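Local coordinates for split-soret cytochrome C (PDB 1H21), which binds two c-type hemes and probably one [2Fe-2S] cluster per subunit of a heme-sharing homodimer, and may take part in sulfate reduction, at residues G77-D81 / W82-C86; S144-C147 / H148-V151. All blocks are in the same frame, centred on the assembly; numbering follows the deposited sequence.

Contact 1. Residues G77-D81 / W82-C86; sequences GGISD and WGTIC. Unlike the reference sequence in segment 82-86: C86 (reference Tyr).
With chi1 at 67°, T84 sets OG1 between its backbone N and its carbonyl carbon, where it turns back onto the oxygen of G78; W82, with chi1 -83°, brings the edge of its indole up to the backbone of I79 and S80. The chain here folds over itself through a type I' beta turn from I79 to W82, closed by W82 N to I79 O at 3.0 Å, with the N-H well above the carbonyl plane. Behind the turn, G83 N reaches G77 O at 2.9 Å. G78 O is gripped twice by one residue: T84 N comes in on a lone pair, and the T84 hydroxyl approaches from about 40° out of the carbonyl plane. The two arms of the loop pass close together, the CA atoms of G78 and G83 lying 4.1 Å apart, and G78 CA makes a CA-H...O contact of 3.3 Å with I85 O. The indole is tethered outward, its NE1 bonded to N110 of the second subunit. This loop leads into helix 87-99, with C86, an inferred [2Fe-2S] ligand, at the N-cap position. I79 lays CD1 across the T84 side chain, 3.6 Å from OG1.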
ATOM      1  N   GLY A  77       1.012  -5.952  -8.198  1.00 28.20           N
ATOM      2  CA  GLY A  77      -0.192  -6.695  -7.861  1.00 28.11           C
ATOM      3  C   GLY A  77      -0.821  -6.332  -6.525  1.00 31.60           C
ATOM      4  O   GLY A  77      -1.517  -7.142  -5.905  1.00 36.70           O
ATOM      5  N   GLY A  78      -0.617  -5.093  -6.096  1.00 31.45           N
ATOM      6  CA  GLY A  78      -1.152  -4.661  -4.821  1.00 25.85           C
ATOM      7  C   GLY A  78      -0.349  -5.260  -3.689  1.00 24.39           C
ATOM      8  O   GLY A  78      -0.879  -5.473  -2.613  1.00 26.90           O
ATOM      9  N   ILE A  79       0.948  -5.451  -3.921  1.00 26.90           N
ATOM     10  CA  ILE A  79       1.914  -6.037  -2.970  1.00 25.56           C
ATOM     11  C   ILE A  79       1.866  -7.584  -3.026  1.00 25.12           C
ATOM     12  O   ILE A  79       1.043  -8.236  -2.383  1.00 26.14           O
ATOM     13  CB  ILE A  79       1.738  -5.488  -1.507  1.00 21.47           C
ATOM     14  CG1 ILE A  79       1.783  -3.959  -1.487  1.00 18.65           C
ATOM     15  CG2 ILE A  79       2.830  -6.001  -0.606  1.00 19.60           C
ATOM     16  CD1 ILE A  79       1.286  -3.347  -0.167  1.00 13.93           C
ATOM     17  N   SER A  80       2.707  -8.153  -3.880  1.00 26.81           N
ATOM     18  CA  SER A  80       2.769  -9.588  -4.051  1.00 29.65           C
ATOM     19  C   SER A  80       1.404 -10.239  -4.262  1.00 33.82           C
ATOM     20  O   SER A  80       1.065 -11.222  -3.593  1.00 40.51           O
ATOM     21  CB  SER A  80       3.464 -10.219  -2.857  1.00 27.80           C
ATOM     22  OG  SER A  80       4.845 -10.217  -3.048  1.00 29.89           O
ATOM     23  N   ASP A  81       0.621  -9.673  -5.175  1.00 32.78           N
ATOM     24  CA  ASP A  81      -0.715 -10.180  -5.518  1.00 32.17           C
ATOM     25  C   ASP A  81      -1.753 -10.170  -4.428  1.00 28.48           C
ATOM     26  O   ASP A  81      -2.716 -10.918  -4.492  1.00 32.55           O
ATOM     27  CB  ASP A  81      -0.650 -11.596  -6.076  1.00 37.30           C
ATOM     28  CG  ASP A  81       0.286 -11.717  -7.252  1.00 48.38           C
ATOM     29  OD1 ASP A  81       0.457 -10.725  -8.012  1.00 50.88           O
ATOM     30  OD2 ASP A  81       0.867 -12.821  -7.407  1.00 53.61           O
ATOM     31  N   TRP A  82      -1.556  -9.371  -3.399  1.00 25.01           N
ATOM     32  CA  TRP A  82      -2.545  -9.319  -2.353  1.00 23.64           C
ATOM     33  C   TRP A  82      -3.696  -8.391  -2.745  1.00 24.62           C
ATOM     34  O   TRP A  82      -4.692  -8.298  -2.028  1.00 28.73           O
ATOM     35  CB  TRP A  82      -1.891  -8.934  -1.041  1.00 20.85           C
ATOM     36  CG  TRP A  82      -1.293 -10.124  -0.405  1.00 24.75           C
ATOM     37  CD1 TRP A  82      -0.215 -10.862  -0.845  1.00 19.72           C
ATOM     38  CD2 TRP A  82      -1.810 -10.796   0.737  1.00 25.68           C
ATOM     39  NE1 TRP A  82      -0.046 -11.964  -0.036  1.00 17.40           N
ATOM     40  CE2 TRP A  82      -1.016 -11.952   0.939  1.00 24.54           C
ATOM     41  CE3 TRP A  82      -2.883 -10.541   1.611  1.00 23.50           C
ATOM     42  CZ2 TRP A  82      -1.267 -12.850   1.985  1.00 23.36           C
ATOM     43  CZ3 TRP A  82      -3.133 -11.429   2.647  1.00 19.61           C
ATOM     44  CH2 TRP A  82      -2.329 -12.571   2.824  1.00 22.01           C
ATOM     45  N   GLY A  83      -3.571  -7.749  -3.911  1.00 20.18           N
ATOM     46  CA  GLY A  83      -4.601  -6.858  -4.409  1.00 18.07           C
ATOM     47  C   GLY A  83      -5.004  -5.693  -3.528  1.00 21.41           C
ATOM     48  O   GLY A  83      -6.149  -5.257  -3.557  1.00 23.82           O
ATOM     49  N   THR A  84      -4.084  -5.155  -2.746  1.00 24.66           N
ATOM     50  CA  THR A  84      -4.426  -4.018  -1.891  1.00 25.15           C
ATOM     51  C   THR A  84      -4.287  -2.714  -2.704  1.00 25.56           C
ATOM     52  O   THR A  84      -4.815  -2.619  -3.811  1.00 26.25           O
ATOM     53  CB  THR A  84      -3.584  -3.997  -0.554  1.00 26.25           C
ATOM     54  OG1 THR A  84      -2.189  -3.758  -0.825  1.00 20.84           O
ATOM     55  CG2 THR A  84      -3.737  -5.340   0.205  1.00 18.53           C
ATOM     56  N   ILE A  85      -3.575  -1.724  -2.178  1.00 22.78           N
ATOM     57  CA  ILE A  85      -3.389  -0.461  -2.870  1.00 22.92           C
ATOM     58  C   ILE A  85      -2.823  -0.692  -4.275  1.00 24.51           C
ATOM     59  O   ILE A  85      -1.922  -1.523  -4.451  1.00 25.79           O
ATOM     60  CB  ILE A  85      -2.423   0.449  -2.058  1.00 22.76           C
ATOM     61  CG1 ILE A  85      -2.192   1.784  -2.775  1.00 28.49           C
ATOM     62  CG2 ILE A  85      -1.107  -0.250  -1.858  1.00 21.85           C
ATOM     63  CD1 ILE A  85      -3.436   2.615  -2.991  1.00 26.13           C
ATOM     64  N   CYS A  86      -3.377  -0.017  -5.283  1.00 27.60           N
ATOM     65  CA  CYS A  86      -2.834  -0.161  -6.630  1.00 31.07           C
ATOM     66  C   CYS A  86      -1.407   0.381  -6.668  1.00 27.73           C
ATOM     67  O   CYS A  86      -1.151   1.519  -6.279  1.00 29.00           O
ATOM     68  CB  CYS A  86      -3.738   0.496  -7.666  1.00 34.12           C
ATOM     69  SG  CYS A  86      -4.581  -0.790  -8.661  1.00 49.80           S
TER

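Contact 2. Residues S144-C147 / H148-V151; sequences SVLC and HISV. With HEC (heme c), chain H.
The chain leaves an extended S144, bends at V145, passes through L146 at the N-cap position and winds into helix 147-158, whose first turn is tied by S150 N to L146 O at 3.0 Å and V151 N to C147 O at 2.9 Å. Ahead of the helix, S144 makes an ST turn: OG, anti to its own backbone N (chi1 178°), accepts from L146 N. The same hydroxyl lies against I149, 3.4 Å from its CB, while S144 CB packs on I149 CG2. I149 is wedged between the serine and the heme, its CD1 3.5 Å from the methyl carbon CMD. L146 CD1 packs more loosely on I149 CD1. H148, with CG anti to the backbone N (chi1 170°), carries its imidazole to the heme, where NE2 binds the iron at 2.0 Å and H233 of the second subunit fills the sixth position. Heme carbon CHC lies toward the rim of one imidazole face, 3.8 Å above the plane. ND1 bonds to O of K224, also of the second subunit, which with the iron bond restrains the ring's rotation. On another side of the helix, C147 SG rests 4.3 Å from V151 CG2, and S150 OG is held by Y116 and R170. Bis-histidine coordination of the iron from two subunits makes this heme a bridge across the dimer, and the carbonyl acceptor at ND1 probably makes the imidazole a somewhat stronger electron donor to the iron. C147, an inferred [2Fe-2S] ligand, immediately precedes H148, placing the probable cluster site one residue from a heme ligand.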
ATOM      1  N   SER A 144     -12.529   2.690  -6.676  1.00 31.25           N
ATOM      2  CA  SER A 144     -11.668   2.081  -5.678  1.00 32.49           C
ATOM      3  C   SER A 144     -10.211   2.230  -6.046  1.00 31.66           C
ATOM      4  O   SER A 144      -9.805   2.045  -7.186  1.00 34.48           O
ATOM      5  CB  SER A 144     -11.986   0.587  -5.470  1.00 37.99           C
ATOM      6  OG  SER A 144     -11.106  -0.041  -4.523  1.00 35.34           O
ATOM      7  N   VAL A 145      -9.440   2.545  -5.024  1.00 30.10           N
ATOM      8  CA  VAL A 145      -8.015   2.735  -5.085  1.00 27.49           C
ATOM      9  C   VAL A 145      -7.342   1.364  -4.870  1.00 27.45           C
ATOM     10  O   VAL A 145      -6.143   1.185  -5.129  1.00 29.83           O
ATOM     11  CB  VAL A 145      -7.689   3.775  -3.996  1.00 28.30           C
ATOM     12  CG1 VAL A 145      -6.423   3.474  -3.295  1.00 39.93           C
ATOM     13  CG2 VAL A 145      -7.681   5.167  -4.607  1.00 29.27           C
ATOM     14  N   LEU A 146      -8.161   0.379  -4.502  1.00 27.87           N
ATOM     15  CA  LEU A 146      -7.706  -0.976  -4.240  1.00 26.69           C
ATOM     16  C   LEU A 146      -7.660  -1.802  -5.508  1.00 26.86           C
ATOM     17  O   LEU A 146      -8.645  -1.865  -6.229  1.00 28.26           O
ATOM     18  CB  LEU A 146      -8.634  -1.638  -3.221  1.00 22.64           C
ATOM     19  CG  LEU A 146      -8.646  -1.009  -1.824  1.00 26.68           C
ATOM     20  CD1 LEU A 146      -9.552  -1.804  -0.904  1.00 19.47           C
ATOM     21  CD2 LEU A 146      -7.207  -0.936  -1.276  1.00 18.01           C
ATOM     22  N   CYS A 147      -6.510  -2.421  -5.764  1.00 29.16           N
ATOM     23  CA  CYS A 147      -6.255  -3.280  -6.924  1.00 31.05           C
ATOM     24  C   CYS A 147      -7.268  -4.416  -7.122  1.00 31.62           C
ATOM     25  O   CYS A 147      -7.674  -4.710  -8.248  1.00 32.42           O
ATOM     26  CB  CYS A 147      -4.874  -3.901  -6.758  1.00 35.98           C
ATOM     27  SG  CYS A 147      -3.846  -3.903  -8.187  1.00 52.11           S
ATOM     28  N   HIS A 148      -7.647  -5.089  -6.037  1.00 33.21           N
ATOM     29  CA  HIS A 148      -8.608  -6.181  -6.141  1.00 32.13           C
ATOM     30  C   HIS A 148      -9.899  -5.711  -6.756  1.00 32.04           C
ATOM     31  O   HIS A 148     -10.415  -6.354  -7.666  1.00 35.66           O
ATOM     32  CB  HIS A 148      -8.960  -6.822  -4.796  1.00 31.16           C
ATOM     33  CG  HIS A 148     -10.120  -7.773  -4.893  1.00 29.16           C
ATOM     34  ND1 HIS A 148     -10.074  -8.977  -5.555  1.00 28.12           N
ATOM     35  CD2 HIS A 148     -11.412  -7.624  -4.508  1.00 27.20           C
ATOM     36  CE1 HIS A 148     -11.305  -9.497  -5.564  1.00 25.40           C
ATOM     37  NE2 HIS A 148     -12.161  -8.717  -4.939  1.00 24.54           N
ATOM     38  N   ILE A 149     -10.440  -4.623  -6.214  1.00 26.92           N
ATOM     39  CA  ILE A 149     -11.688  -4.047  -6.698  1.00 27.81           C
ATOM     40  C   ILE A 149     -11.604  -3.467  -8.109  1.00 30.30           C
ATOM     41  O   ILE A 149     -12.494  -3.654  -8.922  1.00 34.73           O
ATOM     42  CB  ILE A 149     -12.191  -2.974  -5.737  1.00 26.09           C
ATOM     43  CG1 ILE A 149     -12.438  -3.611  -4.374  1.00 26.53           C
ATOM     44  CG2 ILE A 149     -13.499  -2.382  -6.243  1.00 29.53           C
ATOM     45  CD1 ILE A 149     -13.066  -2.703  -3.396  1.00 28.41           C
ATOM     46  N   SER A 150     -10.538  -2.734  -8.372  1.00 33.63           N
ATOM     47  CA  SER A 150     -10.301  -2.121  -9.669  1.00 35.26           C
ATOM     48  C   SER A 150     -10.200  -3.201 -10.764  1.00 37.97           C
ATOM     49  O   SER A 150     -10.984  -3.207 -11.727  1.00 38.64           O
ATOM     50  CB  SER A 150      -9.002  -1.292  -9.589  1.00 32.80           C
ATOM     51  OG  SER A 150      -8.613  -0.739 -10.832  1.00 35.29           O
ATOM     52  N   VAL A 151      -9.262  -4.131 -10.602  1.00 38.27           N
ATOM     53  CA  VAL A 151      -9.062  -5.184 -11.593  1.00 40.19           C
ATOM     54  C   VAL A 151     -10.221  -6.188 -11.717  1.00 38.91           C
ATOM     55  O   VAL A 151     -10.766  -6.367 -12.804  1.00 39.65           O
ATOM     56  CB  VAL A 151      -7.713  -5.939 -11.359  1.00 42.40           C
ATOM     57  CG1 VAL A 151      -7.543  -7.055 -12.386  1.00 37.30           C
ATOM     58  CG2 VAL A 151      -6.526  -4.960 -11.438  1.00 42.12           C
TER
HETATM   59 FE   HEC H1249     -13.805  -9.356  -4.033  1.00 31.46          FE
HETATM   60  CHA HEC H1249     -15.226  -7.844  -6.659  1.00 26.28           C
HETATM   61  CHB HEC H1249     -13.854 -12.375  -5.713  1.00 25.40           C
HETATM   62  CHC HEC H1249     -11.798 -10.712  -1.645  1.00 27.13           C
HETATM   63  CHD HEC H1249     -14.419  -6.710  -2.048  1.00 27.57           C
HETATM   64  NA  HEC H1249     -14.484  -9.944  -5.791  1.00 25.50           N
HETATM   65  C1A HEC H1249     -14.893  -9.141  -6.825  1.00 26.00           C
HETATM   66  C2A HEC H1249     -15.058  -9.865  -8.073  1.00 29.21           C
HETATM   67  C3A HEC H1249     -14.813 -11.207  -7.761  1.00 30.35           C
HETATM   68  C4A HEC H1249     -14.455 -11.238  -6.332  1.00 30.27           C
HETATM   69  CMA HEC H1249     -14.805 -12.417  -8.698  1.00 28.23           C
HETATM   70  CAA HEC H1249     -15.481  -9.286  -9.436  1.00 26.99           C
HETATM   71  CBA HEC H1249     -16.988  -9.317  -9.693  1.00 28.75           C
HETATM   72  CGA HEC H1249     -17.754  -8.117  -9.155  1.00 29.83           C
HETATM   73  O1A HEC H1249     -18.769  -8.299  -8.450  1.00 30.58           O
HETATM   74  O2A HEC H1249     -17.366  -6.981  -9.479  1.00 34.30           O
HETATM   75  NB  HEC H1249     -13.041 -11.196  -3.711  1.00 22.81           N
HETATM   76  C1B HEC H1249     -13.187 -12.346  -4.484  1.00 23.18           C
HETATM   77  C2B HEC H1249     -12.372 -13.464  -3.964  1.00 26.34           C
HETATM   78  C3B HEC H1249     -11.686 -12.931  -2.884  1.00 27.35           C
HETATM   79  C4B HEC H1249     -12.152 -11.554  -2.715  1.00 24.27           C
HETATM   80  CMB HEC H1249     -12.323 -14.927  -4.473  1.00 17.64           C
HETATM   81  CAB HEC H1249     -10.739 -13.596  -2.086  1.00 29.36           C
HETATM   82  CBB HEC H1249      -9.530 -14.163  -2.681  1.00 31.21           C
HETATM   83  NC  HEC H1249     -13.165  -8.731  -2.264  1.00 25.89           N
HETATM   84  C1C HEC H1249     -12.282  -9.401  -1.426  1.00 27.88           C
HETATM   85  C2C HEC H1249     -11.999  -8.585  -0.257  1.00 30.05           C
HETATM   86  C3C HEC H1249     -12.733  -7.395  -0.346  1.00 25.00           C
HETATM   87  C4C HEC H1249     -13.470  -7.561  -1.586  1.00 24.27           C
HETATM   88  CMC HEC H1249     -11.113  -9.052   0.920  1.00 27.05           C
HETATM   89  CAC HEC H1249     -12.875  -6.388   0.646  1.00 25.76           C
HETATM   90  CBC HEC H1249     -11.800  -5.498   1.157  1.00 12.50           C
HETATM   91  ND  HEC H1249     -14.746  -7.722  -4.297  1.00 28.72           N
HETATM   92  C1D HEC H1249     -15.025  -6.779  -3.334  1.00 31.88           C
HETATM   93  C2D HEC H1249     -15.723  -5.664  -3.929  1.00 29.68           C
HETATM   94  C3D HEC H1249     -15.868  -5.890  -5.242  1.00 31.44           C
HETATM   95  C4D HEC H1249     -15.238  -7.186  -5.464  1.00 28.84           C
HETATM   96  CMD HEC H1249     -16.164  -4.424  -3.199  1.00 28.26           C
HETATM   97  CAD HEC H1249     -16.568  -4.958  -6.247  1.00 30.55           C
HETATM   98  CBD HEC H1249     -18.039  -5.304  -6.416  1.00 36.50           C
HETATM   99  CGD HEC H1249     -18.736  -4.415  -7.437  1.00 42.44           C
HETATM  100  O1D HEC H1249     -18.538  -4.618  -8.664  1.00 35.94           O
HETATM  101  O2D HEC H1249     -19.477  -3.498  -7.000  1.00 42.50           O

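How the contacts relate
The 77-86 loop runs against the start of helix 147-158, the two contact centres lying about 9 Å apart. Backbone bonds probably join them: G83 O faces H148 N at 2.9 Å and T84 O faces C147 N at 2.6 Å, so the loop probably accepts the N-H groups of C147 and H148. I85 CD1 also packs on V145 CG1. The two contacts meet at the sulfurs C86 SG and C147 SG, 3.2 Å apart, whose cysteines, with C44 and C171, are the inferred ligands of the probable [2Fe-2S] cluster. Contact 2 continues from there to the heme iron through H148, and both contacts touch the second subunit.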